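Local atomic coordinates of dihydroorotate dehydrogenase (Schistosoma mansoni, PDB entry 6UY4), a protein that probably oxidises (S)-dihydroorotate to orotate with a quinone as electron acceptor, using FMN, in de novo pyrimidine synthesis. Residues K317-T322 / I326-V331; L240-D245 / Q249-I254; F61-Q66 / Q360-A365; N51-L56 / A90-D95. All coordinates share one frame; numbering follows the deposited sequence.

Contact 1: residues K317-T322 / I326-V331; sequences KVSALT and IPLIGV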
# COMPACT_ATOMS: atom_id res chain seq x y z
N LYS A 317 11.13 5.67 -13.72
CA LYS A 317 12.50 6.04 -13.40
C LYS A 317 13.21 4.92 -12.65
O LYS A 317 14.32 4.51 -13.02
CB LYS A 317 12.53 7.33 -12.58
CG LYS A 317 12.21 8.59 -13.36
CD LYS A 317 12.36 9.83 -12.48
CE LYS A 317 12.11 11.10 -13.27
N VAL A 318 12.58 4.40 -11.60
CA VAL A 318 13.20 3.36 -10.78
C VAL A 318 13.48 2.11 -11.61
O VAL A 318 14.53 1.48 -11.47
CB VAL A 318 12.32 3.05 -9.55
CG1 VAL A 318 12.89 1.88 -8.77
CG2 VAL A 318 12.20 4.28 -8.66
N SER A 319 12.54 1.74 -12.48
CA SER A 319 12.75 0.58 -13.33
C SER A 319 13.96 0.75 -14.23
O SER A 319 14.62 -0.24 -14.59
CB SER A 319 11.50 0.31 -14.17
OG SER A 319 11.64 -0.89 -14.92
N ALA A 320 14.28 1.99 -14.61
CA ALA A 320 15.47 2.23 -15.42
C ALA A 320 16.74 2.18 -14.58
O ALA A 320 17.78 1.71 -15.05
CB ALA A 320 15.36 3.58 -16.13
N LEU A 321 16.67 2.66 -13.33
CA LEU A 321 17.85 2.66 -12.47
C LEU A 321 18.21 1.25 -12.02
O LEU A 321 19.39 0.92 -11.88
CB LEU A 321 17.62 3.57 -11.27
CG LEU A 321 17.30 5.03 -11.59
CD1 LEU A 321 17.07 5.83 -10.31
CD2 LEU A 321 18.42 5.65 -12.42
N THR A 322 17.21 0.40 -11.77
CA THR A 322 17.46 -0.97 -11.37
C THR A 322 17.81 -1.88 -12.54
O THR A 322 18.24 -3.01 -12.30
CB THR A 322 16.23 -1.55 -10.65
OG1 THR A 322 15.13 -1.62 -11.56
CG2 THR A 322 15.85 -0.69 -9.46
N ILE A 326 15.17 -6.26 -10.01
CA ILE A 326 14.27 -6.70 -8.94
C ILE A 326 12.83 -6.41 -9.34
O ILE A 326 12.57 -5.45 -10.08
CB ILE A 326 14.63 -6.02 -7.61
CG1 ILE A 326 14.62 -4.50 -7.75
CG2 ILE A 326 15.98 -6.52 -7.10
CD1 ILE A 326 14.91 -3.77 -6.45
N PRO A 327 11.87 -7.23 -8.90
CA PRO A 327 10.47 -6.96 -9.22
C PRO A 327 9.99 -5.65 -8.61
O PRO A 327 10.47 -5.22 -7.56
CB PRO A 327 9.73 -8.16 -8.61
CG PRO A 327 10.76 -9.23 -8.52
CD PRO A 327 12.05 -8.53 -8.23
N LEU A 328 9.03 -5.03 -9.28
CA LEU A 328 8.45 -3.76 -8.84
C LEU A 328 6.94 -3.89 -8.76
O LEU A 328 6.32 -4.63 -9.52
CB LEU A 328 8.83 -2.62 -9.79
CG LEU A 328 10.32 -2.39 -10.00
CD1 LEU A 328 10.55 -1.26 -10.99
CD2 LEU A 328 11.00 -2.08 -8.67
N ILE A 329 6.35 -3.15 -7.82
CA ILE A 329 4.91 -3.13 -7.61
C ILE A 329 4.44 -1.70 -7.85
O ILE A 329 4.72 -0.80 -7.04
CB ILE A 329 4.52 -3.62 -6.21
CG1 ILE A 329 4.96 -5.07 -6.01
CG2 ILE A 329 3.02 -3.48 -6.01
CD1 ILE A 329 4.50 -5.67 -4.70
N GLY A 330 3.74 -1.48 -8.96
CA GLY A 330 3.21 -0.17 -9.27
C GLY A 330 1.94 0.14 -8.51
O GLY A 330 0.93 -0.55 -8.67
N VAL A 331 1.97 1.17 -7.68
CA VAL A 331 0.82 1.56 -6.87
C VAL A 331 0.59 3.06 -7.04
O VAL A 331 1.55 3.84 -7.14
CB VAL A 331 1.03 1.22 -5.37
CG1 VAL A 331 -0.30 1.23 -4.64
CG2 VAL A 331 1.71 -0.13 -5.22
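S319, late in helix 305-321, and L328 at the start of strand 328-331 face each other with their CA atoms 7.6 Å apart, and T322 and I326 follow at 7.0 Å, CA to CA. This is a helix-to-strand connection of the (beta/alpha)8 TIM barrel. The chain leaves an outer helix, turns through the loop around residues 322-327, and enters the parallel barrel sheet. No hydrogen bond crosses between the two segments, so the contact is apolar.

L328 does most of the touching. Its CG sits beside the backbone N (chi1 -57°), and the extended end carries CD1 to the helix. There CD1 rests against S319, 3.7 Å from its CB and equally near its CA. The other branch, CD2, turns to V318 and lies 4.4 Å from CG1. This second contact is looser. The S319 hydroxyl is not bonded across the contact; OG only passes near CD1.

At the loop end, CG2 of T322 meets CG1 of I326 at 4.4 Å. T322 and L321 also pack on V255 of helix 248-259. I326 and L328 lean on M268 of strand 267-270, which flanks strand 328-331 on one side while strand 350-353 flanks it on the other. At the far end of the strand V331 reaches the FMN.

T322 folds back on the helix. Its OG1 bonds to V318 O at 3.2 Å. The same oxygen also accepts from T322 N. OG1 approaches at a C=O...O angle of 131°, tilted 27° from the carbonyl plane.

Contact 2: residues L240-D245 / Q249-I254; sequences LKISPD and QNLKDI. With FMN (flavin mononucleotide), chain G.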
# COMPACT_ATOMS: atom_id res chain seq x y z
N LEU A 240 10.89 -2.70 -0.41
CA LEU A 240 11.07 -1.32 0.04
C LEU A 240 10.06 -0.44 -0.68
O LEU A 240 10.07 -0.36 -1.91
CB LEU A 240 12.50 -0.85 -0.23
CG LEU A 240 13.06 0.18 0.75
CD1 LEU A 240 13.04 -0.37 2.17
CD2 LEU A 240 14.47 0.59 0.35
N LYS A 241 9.20 0.23 0.08
CA LYS A 241 8.17 1.10 -0.46
C LYS A 241 8.61 2.55 -0.31
O LYS A 241 8.90 3.00 0.81
CB LYS A 241 6.84 0.86 0.23
CG LYS A 241 5.67 1.63 -0.37
CD LYS A 241 4.36 1.19 0.26
CE LYS A 241 3.18 1.92 -0.35
NZ LYS A 241 1.89 1.45 0.23
N ILE A 242 8.66 3.28 -1.42
CA ILE A 242 9.19 4.64 -1.44
C ILE A 242 8.06 5.61 -1.77
O ILE A 242 6.94 5.23 -2.11
CB ILE A 242 10.35 4.79 -2.43
CG1 ILE A 242 9.84 4.67 -3.87
CG2 ILE A 242 11.43 3.75 -2.16
CD1 ILE A 242 10.90 4.90 -4.92
N SER A 243 8.38 6.90 -1.67
CA SER A 243 7.56 8.08 -1.93
C SER A 243 7.83 8.61 -3.34
O SER A 243 8.97 8.56 -3.82
CB SER A 243 7.86 9.18 -0.91
OG SER A 243 7.15 10.36 -1.21
N PRO A 244 6.80 9.11 -4.02
CA PRO A 244 7.01 9.68 -5.36
C PRO A 244 7.59 11.08 -5.36
O PRO A 244 7.81 11.64 -6.44
CB PRO A 244 5.59 9.67 -5.95
CG PRO A 244 4.71 9.87 -4.76
CD PRO A 244 5.38 9.14 -3.62
N ASP A 245 7.84 11.67 -4.19
CA ASP A 245 8.31 13.04 -4.09
C ASP A 245 9.83 13.14 -3.96
O ASP A 245 10.35 14.24 -3.79
CB ASP A 245 7.65 13.73 -2.90
CG ASP A 245 6.13 13.71 -2.98
OD1 ASP A 245 5.61 13.74 -4.12
OD2 ASP A 245 5.47 13.65 -1.93
N GLN A 249 18.34 12.71 -7.41
CA GLN A 249 19.55 12.22 -6.76
C GLN A 249 19.21 11.26 -5.63
O GLN A 249 19.80 10.18 -5.52
CB GLN A 249 20.38 13.39 -6.25
CG GLN A 249 21.75 12.98 -5.74
CD GLN A 249 22.54 12.19 -6.78
OE1 GLN A 249 23.02 11.09 -6.51
NE2 GLN A 249 22.68 12.77 -7.97
N ASN A 250 18.27 11.64 -4.76
CA ASN A 250 17.89 10.75 -3.66
C ASN A 250 17.25 9.46 -4.18
O ASN A 250 17.44 8.39 -3.59
CB ASN A 250 16.94 11.46 -2.71
CG ASN A 250 17.64 12.49 -1.85
OD1 ASN A 250 18.80 12.32 -1.49
ND2 ASN A 250 16.93 13.57 -1.51
N LEU A 251 16.51 9.55 -5.29
CA LEU A 251 15.94 8.35 -5.90
C LEU A 251 17.04 7.40 -6.36
O LEU A 251 16.93 6.18 -6.19
CB LEU A 251 15.04 8.75 -7.07
CG LEU A 251 14.06 7.71 -7.60
CD1 LEU A 251 13.07 7.32 -6.52
CD2 LEU A 251 13.34 8.25 -8.82
N LYS A 252 18.12 7.94 -6.93
CA LYS A 252 19.24 7.11 -7.34
C LYS A 252 19.95 6.51 -6.13
O LYS A 252 20.39 5.35 -6.17
CB LYS A 252 20.23 7.92 -8.18
CG LYS A 252 19.66 8.42 -9.50
CD LYS A 252 20.65 9.30 -10.23
CE LYS A 252 20.07 9.81 -11.54
NZ LYS A 252 21.05 10.65 -12.29
N ASP A 253 20.06 7.27 -5.04
CA ASP A 253 20.70 6.76 -3.84
C ASP A 253 19.92 5.60 -3.24
O ASP A 253 20.52 4.60 -2.80
CB ASP A 253 20.86 7.88 -2.81
CG ASP A 253 21.87 8.93 -3.24
OD1 ASP A 253 22.50 8.75 -4.30
OD2 ASP A 253 22.03 9.93 -2.51
N ILE A 254 18.59 5.70 -3.21
CA ILE A 254 17.77 4.61 -2.69
C ILE A 254 17.97 3.36 -3.53
O ILE A 254 18.13 2.25 -2.99
CB ILE A 254 16.29 5.03 -2.64
CG1 ILE A 254 16.10 6.19 -1.65
CG2 ILE A 254 15.41 3.86 -2.25
CD1 ILE A 254 14.68 6.70 -1.59
N1 FMN G . 0.61 2.93 2.76
C2 FMN G . 1.43 2.22 3.62
O2 FMN G . 2.51 1.78 3.21
N3 FMN G . 1.05 2.00 4.93
C4 FMN G . -0.15 2.49 5.39
O4 FMN G . -0.49 2.30 6.55
C4A FMN G . -0.98 3.21 4.53
N5 FMN G . -2.18 3.71 4.99
C5A FMN G . -3.01 4.41 4.14
C6 FMN G . -4.22 4.91 4.60
C7 FMN G . -5.05 5.62 3.75
C7M FMN G . -6.36 6.16 4.26
C8 FMN G . -4.67 5.84 2.43
C8M FMN G . -5.57 6.61 1.51
C9 FMN G . -3.46 5.35 1.97
C9A FMN G . -2.62 4.63 2.82
N10 FMN G . -1.41 4.13 2.36
C10 FMN G . -0.59 3.43 3.22
C1' FMN G . -0.97 4.36 0.95
C2' FMN G . -1.51 3.26 0.04
O2' FMN G . -1.13 1.99 0.54
C3' FMN G . -0.96 3.41 -1.38
O3' FMN G . 0.44 3.51 -1.33
C4' FMN G . -1.54 4.63 -2.09
O4' FMN G . -2.78 5.00 -1.53
C5' FMN G . -1.73 4.28 -3.56
O5' FMN G . -2.49 5.27 -4.21
P FMN G . -3.93 4.87 -4.79
O1P FMN G . -4.50 6.07 -5.50
O2P FMN G . -3.82 3.69 -5.73
O3P FMN G . -4.83 4.51 -3.63
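No ring or amide lies between I242, L251 and I254, which meet through methyl groups alone; the flat group here is the flavin of FMN, reached by K241 on the other side of the strand. NZ of K241 bonds to O2 of FMN at 3.1 Å and to N1 at 3.2 Å. It stands off the ring plane rather than in it. It also holds the ribityl O3' of FMN at 3.0 Å, with a weak bond to O2'. CG anti to the backbone N (chi1 -174°) and an extended chain beyond it carry NZ to the flavin.

Against the helix, CD1 of I242 touches CD1 of L251 at 3.6 Å, the two side chains crossing at about a right angle. CG2 of I242 meets CG2 of I254 at 4.0 Å. L240 adds a looser touch on I254. V318 of helix 305-321 closes over I242 and L251.

Strand 240-242 and helix 249-254 run antiparallel, at 176°, with axes 11.4 Å apart. They open the beta-alpha-beta unit 238-242, 248-259, 267-270. I242 and L240 face the helix and K241 faces the FMN, as in a TIM barrel.

Contact 3: residues F61-Q66 / Q360-A365; sequences FIPHKQ and QGPPVA. With QLA (2-[(4-fluorophenyl)amino]-3-hydroxynaphthalene-1,4-dione), chain B.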
# COMPACT_ATOMS: atom_id res chain seq x y z
N PHE A 61 -19.57 -10.49 4.59
CA PHE A 61 -20.57 -9.69 3.88
C PHE A 61 -19.86 -8.87 2.81
O PHE A 61 -19.63 -7.67 2.94
CB PHE A 61 -21.33 -8.80 4.85
CG PHE A 61 -22.23 -9.55 5.79
CD1 PHE A 61 -21.80 -9.89 7.06
CD2 PHE A 61 -23.51 -9.93 5.40
CE1 PHE A 61 -22.62 -10.58 7.93
CE2 PHE A 61 -24.33 -10.62 6.26
CZ PHE A 61 -23.89 -10.95 7.53
N ILE A 62 -19.51 -9.55 1.72
CA ILE A 62 -18.78 -8.94 0.61
C ILE A 62 -18.93 -9.83 -0.61
O ILE A 62 -18.89 -11.06 -0.49
CB ILE A 62 -17.31 -8.71 0.99
CG1 ILE A 62 -16.55 -8.01 -0.14
CG2 ILE A 62 -16.63 -10.03 1.36
CD1 ILE A 62 -15.18 -7.51 0.27
N PRO A 63 -19.15 -9.27 -1.80
CA PRO A 63 -19.29 -10.10 -3.01
C PRO A 63 -18.02 -10.88 -3.29
O PRO A 63 -16.94 -10.31 -3.45
CB PRO A 63 -19.60 -9.08 -4.11
CG PRO A 63 -20.18 -7.92 -3.39
CD PRO A 63 -19.48 -7.86 -2.07
N HIS A 64 -18.16 -12.20 -3.37
CA HIS A 64 -17.03 -13.07 -3.68
C HIS A 64 -16.83 -13.17 -5.19
O HIS A 64 -17.72 -12.88 -5.99
CB HIS A 64 -17.23 -14.46 -3.08
CG HIS A 64 -17.27 -14.47 -1.58
ND1 HIS A 64 -17.66 -15.57 -0.85
CD2 HIS A 64 -16.95 -13.51 -0.67
CE1 HIS A 64 -17.59 -15.29 0.44
NE2 HIS A 64 -17.16 -14.05 0.57
N LYS A 65 -15.63 -13.59 -5.58
CA LYS A 65 -15.27 -13.76 -6.98
C LYS A 65 -14.48 -15.05 -7.14
O LYS A 65 -13.68 -15.41 -6.27
CB LYS A 65 -14.45 -12.57 -7.50
CG LYS A 65 -15.28 -11.34 -7.85
CD LYS A 65 -16.12 -11.57 -9.09
CE LYS A 65 -16.86 -10.31 -9.50
N GLN A 66 -14.70 -15.72 -8.27
CA GLN A 66 -14.03 -16.99 -8.53
C GLN A 66 -12.59 -16.76 -8.96
O GLN A 66 -12.29 -15.88 -9.78
CB GLN A 66 -14.77 -17.77 -9.62
CG GLN A 66 -15.96 -18.58 -9.10
CD GLN A 66 -15.53 -19.81 -8.33
OE1 GLN A 66 -14.37 -20.23 -8.40
NE2 GLN A 66 -16.46 -20.40 -7.59
N GLN A 360 -15.15 2.75 -6.31
CA GLN A 360 -15.73 1.77 -7.21
C GLN A 360 -16.18 0.48 -6.54
O GLN A 360 -16.89 -0.31 -7.17
CB GLN A 360 -14.73 1.42 -8.33
CG GLN A 360 -14.26 2.63 -9.14
CD GLN A 360 -13.43 2.24 -10.34
OE1 GLN A 360 -13.43 1.08 -10.76
NE2 GLN A 360 -12.72 3.20 -10.91
N GLY A 361 -15.80 0.25 -5.28
CA GLY A 361 -16.29 -0.89 -4.54
C GLY A 361 -15.57 -2.18 -4.85
O GLY A 361 -14.51 -2.19 -5.49
N PRO A 362 -16.13 -3.30 -4.40
CA PRO A 362 -15.49 -4.61 -4.60
C PRO A 362 -15.22 -4.94 -6.06
O PRO A 362 -14.14 -5.47 -6.37
CB PRO A 362 -16.50 -5.59 -3.98
CG PRO A 362 -17.19 -4.79 -2.94
CD PRO A 362 -17.28 -3.39 -3.48
N PRO A 363 -16.15 -4.67 -7.00
CA PRO A 363 -15.89 -5.07 -8.39
C PRO A 363 -14.61 -4.50 -8.99
O PRO A 363 -14.15 -5.02 -10.02
CB PRO A 363 -17.13 -4.57 -9.14
CG PRO A 363 -18.20 -4.55 -8.13
CD PRO A 363 -17.51 -4.12 -6.86
N VAL A 364 -14.01 -3.48 -8.38
CA VAL A 364 -12.81 -2.86 -8.93
C VAL A 364 -11.67 -3.86 -9.05
O VAL A 364 -10.77 -3.67 -9.88
CB VAL A 364 -12.38 -1.64 -8.08
CG1 VAL A 364 -11.67 -2.09 -6.81
CG2 VAL A 364 -11.50 -0.70 -8.89
N ALA A 365 -11.69 -4.93 -8.25
CA ALA A 365 -10.62 -5.92 -8.31
C ALA A 365 -10.62 -6.67 -9.64
O ALA A 365 -9.60 -6.72 -10.34
CB ALA A 365 -10.75 -6.90 -7.13
C1 QLA B . -12.99 3.36 3.14
O1 QLA B . -12.11 2.60 3.50
C2 QLA B . -14.36 2.80 2.87
O2 QLA B . -14.52 1.51 3.13
C3 QLA B . -15.37 3.64 2.36
O3 QLA B . -16.11 5.88 1.98
C4 QLA B . -16.69 1.87 1.21
C5 QLA B . -15.70 1.41 0.35
C6 QLA B . -15.85 0.21 -0.32
C7 QLA B . -16.98 -0.52 -0.10
C8 QLA B . -17.97 -0.12 0.75
C9 QLA B . -17.82 1.09 1.42
C10 QLA B . -15.15 5.13 2.30
C11 QLA B . -13.80 5.65 2.57
C12 QLA B . -13.56 7.01 2.42
C13 QLA B . -12.30 7.52 2.67
C14 QLA B . -11.27 6.68 3.07
C15 QLA B . -11.50 5.33 3.22
C16 QLA B . -12.76 4.81 2.97
F1 QLA B . -17.12 -1.71 -0.76
N1 QLA B . -16.53 3.10 1.91
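P362 carries this contact, meeting I62 and P63 of the loop that follows helix 46-58. The second segment begins at Q360, the last residue of helix 355-360. Its side-chain amide is bonded away from the contact, NE2 to S335 O and OE1 to K367 NZ. G361 leaves the helical conformation with positive phi and starts a type I beta turn that runs to V364. Its CA lies 4.0 Å from F1 of the inhibitor QLA.

P362 comes next. CG of its ring reaches CD of P63 at 3.9 Å, the two rings crossing obliquely. The same CG lies 4.3 Å from CG1 of I62. The neighbouring CD turns to the inhibitor and approaches F1 of QLA at 3.2 Å. P362 thus has the loop as one neighbour and the fluorophenyl end as another. P363 leans on Y31 of helix 29-42, which P63 and P362 also touch. V364 N closes the turn on G361 O at 3.2 Å, and the chain continues into the C-terminal helix. A365 follows and packs on F107.

No hydrogen bond or charge pair joins the two segments. Contact by carbon alone implies a fit of shape, with no directional bond across it, beside the fluorine that P362 CD and G361 CA approach.

Contact 4: residues N51-L56 / A90-D95; sequences NLSVYL and AGFDKD. With FMN (flavin mononucleotide), chain G; QLA (2-[(4-fluorophenyl)amino]-3-hydroxynaphthalene-1,4-dione), chain B.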
# COMPACT_ATOMS: atom_id res chain seq x y z
N ASN A 51 -14.06 1.97 8.80
CA ASN A 51 -14.26 0.98 9.85
C ASN A 51 -15.45 0.08 9.56
O ASN A 51 -15.44 -1.11 9.87
CB ASN A 51 -14.43 1.67 11.20
CG ASN A 51 -13.21 2.47 11.61
OD1 ASN A 51 -12.08 2.09 11.32
ND2 ASN A 51 -13.44 3.60 12.28
N LEU A 52 -16.50 0.65 8.95
CA LEU A 52 -17.70 -0.13 8.69
C LEU A 52 -17.47 -1.18 7.61
O LEU A 52 -17.92 -2.32 7.73
CB LEU A 52 -18.85 0.80 8.30
CG LEU A 52 -20.24 0.16 8.28
CD1 LEU A 52 -20.59 -0.41 9.64
CD2 LEU A 52 -21.29 1.16 7.82
N SER A 53 -16.75 -0.81 6.54
CA SER A 53 -16.50 -1.76 5.46
C SER A 53 -15.54 -2.86 5.90
O SER A 53 -15.67 -4.01 5.48
CB SER A 53 -15.96 -1.03 4.23
OG SER A 53 -14.78 -0.32 4.54
N VAL A 54 -14.56 -2.52 6.74
CA VAL A 54 -13.69 -3.54 7.32
C VAL A 54 -14.50 -4.48 8.20
O VAL A 54 -14.29 -5.70 8.21
CB VAL A 54 -12.53 -2.89 8.09
CG1 VAL A 54 -11.71 -3.94 8.82
CG2 VAL A 54 -11.64 -2.09 7.15
N TYR A 55 -15.45 -3.92 8.96
CA TYR A 55 -16.32 -4.75 9.79
C TYR A 55 -17.14 -5.71 8.93
O TYR A 55 -17.36 -6.86 9.32
CB TYR A 55 -17.23 -3.85 10.63
CG TYR A 55 -18.19 -4.60 11.53
CD1 TYR A 55 -17.80 -5.02 12.80
CD2 TYR A 55 -19.49 -4.88 11.12
CE1 TYR A 55 -18.68 -5.70 13.63
CE2 TYR A 55 -20.37 -5.56 11.95
CZ TYR A 55 -19.96 -5.97 13.20
OH TYR A 55 -20.83 -6.64 14.02
N LEU A 56 -17.60 -5.24 7.77
CA LEU A 56 -18.40 -6.10 6.90
C LEU A 56 -17.55 -7.18 6.25
O LEU A 56 -17.94 -8.36 6.22
CB LEU A 56 -19.10 -5.26 5.83
CG LEU A 56 -20.15 -4.26 6.32
CD1 LEU A 56 -20.75 -3.49 5.16
CD2 LEU A 56 -21.23 -4.97 7.12
N ALA A 90 -1.39 -1.43 1.06
CA ALA A 90 -1.40 -1.36 2.51
C ALA A 90 -2.24 -0.18 2.99
O ALA A 90 -2.50 0.77 2.26
CB ALA A 90 0.03 -1.24 3.05
N GLY A 91 -2.68 -0.27 4.24
CA GLY A 91 -3.44 0.78 4.88
C GLY A 91 -4.93 0.51 4.99
O GLY A 91 -5.60 1.19 5.77
N PHE A 92 -5.46 -0.43 4.22
CA PHE A 92 -6.87 -0.76 4.30
C PHE A 92 -7.12 -1.78 5.41
O PHE A 92 -7.88 -1.51 6.35
CB PHE A 92 -7.38 -1.29 2.96
CG PHE A 92 -8.88 -1.33 2.85
CD1 PHE A 92 -9.58 -2.47 3.21
CD2 PHE A 92 -9.58 -0.23 2.40
CE1 PHE A 92 -10.95 -2.51 3.12
CE2 PHE A 92 -10.96 -0.26 2.30
CZ PHE A 92 -11.65 -1.41 2.66
N ASP A 93 -6.48 -2.94 5.32
CA ASP A 93 -6.54 -3.94 6.39
C ASP A 93 -5.31 -3.76 7.29
O ASP A 93 -4.36 -4.54 7.28
CB ASP A 93 -6.61 -5.34 5.80
CG ASP A 93 -7.01 -6.38 6.82
OD1 ASP A 93 -7.42 -5.98 7.94
OD2 ASP A 93 -6.92 -7.59 6.51
N LYS A 94 -5.36 -2.68 8.07
CA LYS A 94 -4.23 -2.33 8.93
C LYS A 94 -3.96 -3.39 9.98
O LYS A 94 -2.81 -3.58 10.39
CB LYS A 94 -4.48 -0.98 9.61
CG LYS A 94 -4.60 0.20 8.68
CD LYS A 94 -5.05 1.44 9.44
CE LYS A 94 -5.03 2.68 8.56
NZ LYS A 94 -3.65 3.03 8.12
N ASP A 95 -5.00 -4.10 10.43
CA ASP A 95 -4.89 -5.02 11.55
C ASP A 95 -5.11 -6.47 11.15
O ASP A 95 -5.16 -7.35 12.02
CB ASP A 95 -5.87 -4.62 12.65
CG ASP A 95 -5.79 -3.15 13.00
OD1 ASP A 95 -4.66 -2.61 13.05
OD2 ASP A 95 -6.85 -2.53 13.23
N1 FMN G . 0.61 2.93 2.76
C2 FMN G . 1.43 2.22 3.62
O2 FMN G . 2.51 1.78 3.21
N3 FMN G . 1.05 2.00 4.93
C4 FMN G . -0.15 2.49 5.39
O4 FMN G . -0.49 2.30 6.55
C4A FMN G . -0.98 3.21 4.53
N5 FMN G . -2.18 3.71 4.99
C5A FMN G . -3.01 4.41 4.14
C6 FMN G . -4.22 4.91 4.60
C7 FMN G . -5.05 5.62 3.75
C7M FMN G . -6.36 6.16 4.26
C8 FMN G . -4.67 5.84 2.43
C8M FMN G . -5.57 6.61 1.51
C9 FMN G . -3.46 5.35 1.97
C9A FMN G . -2.62 4.63 2.82
N10 FMN G . -1.41 4.13 2.36
C10 FMN G . -0.59 3.43 3.22
C1' FMN G . -0.97 4.36 0.95
C2' FMN G . -1.51 3.26 0.04
O2' FMN G . -1.13 1.99 0.54
C3' FMN G . -0.96 3.41 -1.38
O3' FMN G . 0.44 3.51 -1.33
C4' FMN G . -1.54 4.63 -2.09
O4' FMN G . -2.78 5.00 -1.53
C5' FMN G . -1.73 4.28 -3.56
O5' FMN G . -2.49 5.27 -4.21
P FMN G . -3.93 4.87 -4.79
O1P FMN G . -4.50 6.07 -5.50
O2P FMN G . -3.82 3.69 -5.73
O3P FMN G . -4.83 4.51 -3.63
C1 QLA B . -12.99 3.36 3.14
O1 QLA B . -12.11 2.60 3.50
C2 QLA B . -14.36 2.80 2.87
O2 QLA B . -14.52 1.51 3.13
C3 QLA B . -15.37 3.64 2.36
O3 QLA B . -16.11 5.88 1.98
C4 QLA B . -16.69 1.87 1.21
C5 QLA B . -15.70 1.41 0.35
C6 QLA B . -15.85 0.21 -0.32
C7 QLA B . -16.98 -0.52 -0.10
C8 QLA B . -17.97 -0.12 0.75
C9 QLA B . -17.82 1.09 1.42
C10 QLA B . -15.15 5.13 2.30
C11 QLA B . -13.80 5.65 2.57
C12 QLA B . -13.56 7.01 2.42
C13 QLA B . -12.30 7.52 2.67
C14 QLA B . -11.27 6.68 3.07
C15 QLA B . -11.50 5.33 3.22
C16 QLA B . -12.76 4.81 2.97
F1 QLA B . -17.12 -1.71 -0.76
N1 QLA B . -16.53 3.10 1.91
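S53 OG has several partners. It lies 3.8 Å from CZ of F92, is hydrogen-bonded to A49 O and H50 O, and comes close to the hydroxyl O2 of the inhibitor QLA; where the proton sits is left open. The modelled 2.3 Å from OG to QLA O2 is too short to trust in detail. A chi1 of 58° sets OG between the backbone N and the carbonyl carbon, placed for the carbonyls of A49 and H50 in the preceding turn.

The F92 ring is the other main element. V54 slides past it, with CG2 at 4.1 Å from CE1. The same methyl lies 3.9 Å from F92 O. O1 of QLA approaches CE2 of F92 at 3.3 Å, obliquely to the ring. H50 and F357 each meet this ring edge-to-face, so F92 has both aromatic neighbours and the ligand around it.

The segment 90-95 also serves the cofactor. O2' of FMN donates to A90 O at 2.5 Å, a length not to be pressed at this resolution. G91, with no side chain, lets its CA come 3.2 Å from N5 of FMN. K94 bends at its last torsion, which puts NZ near N5 and O4 of the flavin. One short loop thus borders both the flavin and the inhibitor.

The loop leaves strand 86-88 and leads to helix 99-105, where L102 packs on F92, while helix 46-58 packs on it through S53 and V54.

Contacts 1 and 2 are neighbours in the barrel, with centres 11 Å apart. V318 CG2 touches L251 CD1 at 3.8 Å and I242 CD1 at 4.0 Å, so the two outer helices and their strands pack together. Contacts 3 and 4 form a second pair, centres 14 Å apart, joined where F61 CB meets L56 O at 3.7 Å. Both line the QLA pocket, contact 3 at the fluorine and contact 4 at the hydroxynaphthoquinone oxygens. FMN links the two halves: contacts 2 and 4 both bind it, although their centres are 28 Å apart. Contact 4 alone touches both ligands. Its 90-95 loop borders both the flavin and the inhibitor, which probably occupies the quinone site.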